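Local atomic coordinates of putative HTH-type transcriptional regulator YwnA (Bacillus subtilis subsp. subtilis, PDB entry 1XD7), a protein that probably binds DNA through a winged helix-turn-helix domain and acts as a transcription regulator of the Rrf2 family. Residues S6-A9 / V10-I14. Numbering follows the deposited sequence.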
ATOM      1  N   SER A   6      -5.513   8.416  -1.228  1.00 55.14           N
ATOM      2  CA  SER A   6      -4.185   8.736  -0.637  1.00 54.89           C
ATOM      3  C   SER A   6      -3.997  10.238  -0.398  1.00 54.52           C
ATOM      4  O   SER A   6      -4.396  11.070  -1.213  1.00 55.19           O
ATOM      5  CB  SER A   6      -3.075   8.206  -1.547  1.00 57.21           C
ATOM      6  OG  SER A   6      -3.271   8.620  -2.891  1.00 60.35           O
ATOM      7  N   ARG A   7      -3.384  10.573   0.734  1.00 52.96           N
ATOM      8  CA  ARG A   7      -3.135  11.961   1.120  1.00 50.36           C
ATOM      9  C   ARG A   7      -1.887  12.475   0.416  1.00 47.57           C
ATOM     10  O   ARG A   7      -1.608  13.675   0.406  1.00 45.09           O
ATOM     11  CB  ARG A   7      -2.910  12.052   2.633  1.00 52.99           C
ATOM     12  CG  ARG A   7      -3.904  11.284   3.487  1.00 59.53           C
ATOM     13  CD  ARG A   7      -3.676  11.531   4.985  1.00 63.45           C
ATOM     14  NE  ARG A   7      -4.633  10.792   5.806  1.00 66.89           N
ATOM     15  CZ  ARG A   7      -4.821  10.999   7.107  1.00 69.94           C
ATOM     16  NH1 ARG A   7      -4.116  11.931   7.742  1.00 69.45           N
ATOM     17  NH2 ARG A   7      -5.712  10.274   7.778  1.00 71.16           N
ATOM     18  N   LEU A   8      -1.128  11.542  -0.148  1.00 44.55           N
ATOM     19  CA  LEU A   8       0.118  11.853  -0.832  1.00 42.29           C
ATOM     20  C   LEU A   8      -0.215  12.634  -2.094  1.00 40.31           C
ATOM     21  O   LEU A   8       0.368  13.688  -2.384  1.00 39.34           O
ATOM     22  CB  LEU A   8       0.816  10.547  -1.194  1.00 41.26           C
ATOM     23  CG  LEU A   8       2.315  10.516  -1.458  1.00 38.70           C
ATOM     24  CD1 LEU A   8       2.545   9.542  -2.590  1.00 36.62           C
ATOM     25  CD2 LEU A   8       2.853  11.870  -1.810  1.00 37.76           C
ATOM     26  N   ALA A   9      -1.163  12.098  -2.841  1.00 38.12           N
ATOM     27  CA  ALA A   9      -1.597  12.738  -4.061  1.00 39.35           C
ATOM     28  C   ALA A   9      -2.074  14.150  -3.728  1.00 39.99           C
ATOM     29  O   ALA A   9      -1.582  15.141  -4.284  1.00 40.25           O
ATOM     30  CB  ALA A   9      -2.719  11.936  -4.690  1.00 38.46           C
ATOM     31  N   VAL A  10      -3.022  14.252  -2.804  1.00 38.19           N
ATOM     32  CA  VAL A  10      -3.532  15.571  -2.444  1.00 36.01           C
ATOM     33  C   VAL A  10      -2.392  16.469  -1.979  1.00 36.04           C
ATOM     34  O   VAL A  10      -2.373  17.672  -2.275  1.00 35.58           O
ATOM     35  CB  VAL A  10      -4.642  15.462  -1.355  1.00 34.63           C
ATOM     36  CG1 VAL A  10      -4.922  16.804  -0.734  1.00 30.55           C
ATOM     37  CG2 VAL A  10      -5.923  14.916  -1.991  1.00 33.68           C
ATOM     38  N   ALA A  11      -1.428  15.896  -1.268  1.00 32.76           N
ATOM     39  CA  ALA A  11      -0.317  16.715  -0.813  1.00 33.09           C
ATOM     40  C   ALA A  11       0.510  17.179  -2.014  1.00 33.38           C
ATOM     41  O   ALA A  11       1.051  18.278  -2.007  1.00 32.92           O
ATOM     42  CB  ALA A  11       0.549  15.946   0.170  1.00 32.63           C
ATOM     43  N   ILE A  12       0.593  16.345  -3.047  1.00 35.28           N
ATOM     44  CA  ILE A  12       1.352  16.689  -4.250  1.00 37.91           C
ATOM     45  C   ILE A  12       0.685  17.819  -5.060  1.00 38.99           C
ATOM     46  O   ILE A  12       1.354  18.782  -5.463  1.00 39.68           O
ATOM     47  CB  ILE A  12       1.542  15.456  -5.160  1.00 37.97           C
ATOM     48  CG1 ILE A  12       2.224  14.327  -4.382  1.00 39.52           C
ATOM     49  CG2 ILE A  12       2.403  15.823  -6.346  1.00 39.77           C
ATOM     50  CD1 ILE A  12       3.633  14.653  -3.936  1.00 37.08           C
ATOM     51  N   HIS A  13      -0.618  17.713  -5.305  1.00 37.87           N
ATOM     52  CA  HIS A  13      -1.322  18.774  -6.033  1.00 36.97           C
ATOM     53  C   HIS A  13      -1.085  20.086  -5.328  1.00 37.78           C
ATOM     54  O   HIS A  13      -0.745  21.099  -5.943  1.00 39.47           O
ATOM     55  CB  HIS A  13      -2.823  18.513  -6.058  1.00 33.64           C
ATOM     56  CG  HIS A  13      -3.237  17.544  -7.106  1.00 31.17           C
ATOM     57  ND1 HIS A  13      -3.276  17.874  -8.441  1.00 36.01           N
ATOM     58  CD2 HIS A  13      -3.565  16.234  -7.034  1.00 34.52           C
ATOM     59  CE1 HIS A  13      -3.610  16.809  -9.149  1.00 36.77           C
ATOM     60  NE2 HIS A  13      -3.790  15.798  -8.318  1.00 35.33           N
ATOM     61  N   ILE A  14      -1.264  20.055  -4.017  1.00 38.23           N
ATOM     62  CA  ILE A  14      -1.095  21.244  -3.209  1.00 37.62           C
ATOM     63  C   ILE A  14       0.291  21.822  -3.418  1.00 39.17           C
ATOM     64  O   ILE A  14       0.441  23.011  -3.711  1.00 38.41           O
ATOM     65  CB  ILE A  14      -1.311  20.909  -1.728  1.00 36.21           C
ATOM     66  CG1 ILE A  14      -2.778  20.543  -1.508  1.00 38.45           C
ATOM     67  CG2 ILE A  14      -0.913  22.060  -0.862  1.00 31.99           C
ATOM     68  CD1 ILE A  14      -3.094  20.046  -0.102  1.00 39.82           C
TER
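Leu8 and Ile12, one helical turn apart in the first turns of helix 7-19, lie side by side and point the same way, and the meeting of Leu8 CD2 with Ile12 CD1 at 3.6 Å is a close apolar contact between them. In Ile12, chi1 (-56°) puts CG1 beside the backbone N and chi2 (-64°) then brings CD1 beside Leu8 CD2, although the exact place of CG1 is doubtful. Both residues are buried, and this is the tightly packed flank. The backbone beneath is bonded mainly in the i to i+4 pattern of an alpha helix. Ala11 N donates to Arg7 O at 2.8 Å, with the donor tilted from the carbonyl plane. The straightest of these bonds runs from His13 N to Ala9 O at 2.9 Å (163° at the hydrogen); Ile12 N adds a weak i to i+3 bond to the same oxygen, so Ala9 O takes two donors. That oxygen also lies oblique to the His13 ring, 3.6 Å from His13 CD2. Exposed Ser6 and Arg7 form the side that is loose toward residues 10-14: Arg7 CB comes no nearer to them than 5.5 Å, at Val10 CB. Replacing Ile12 with an alanine would probably cost Leu8 CD2 its contact along the helix and open a gap toward Leu73 and toward Leu107 of the second subunit. On this flank Leu8 and Ala11 touch Val76 and Ile12 touches Leu73 of helix 73-80, while from the second subunit Phe111 packs on Ser6 and Leu8, and Leu107 on Ile12. Round the helix, Arg7, Val10 and Ile14 meet Met43 of helix 37-49, within the predicted helix-turn-helix motif.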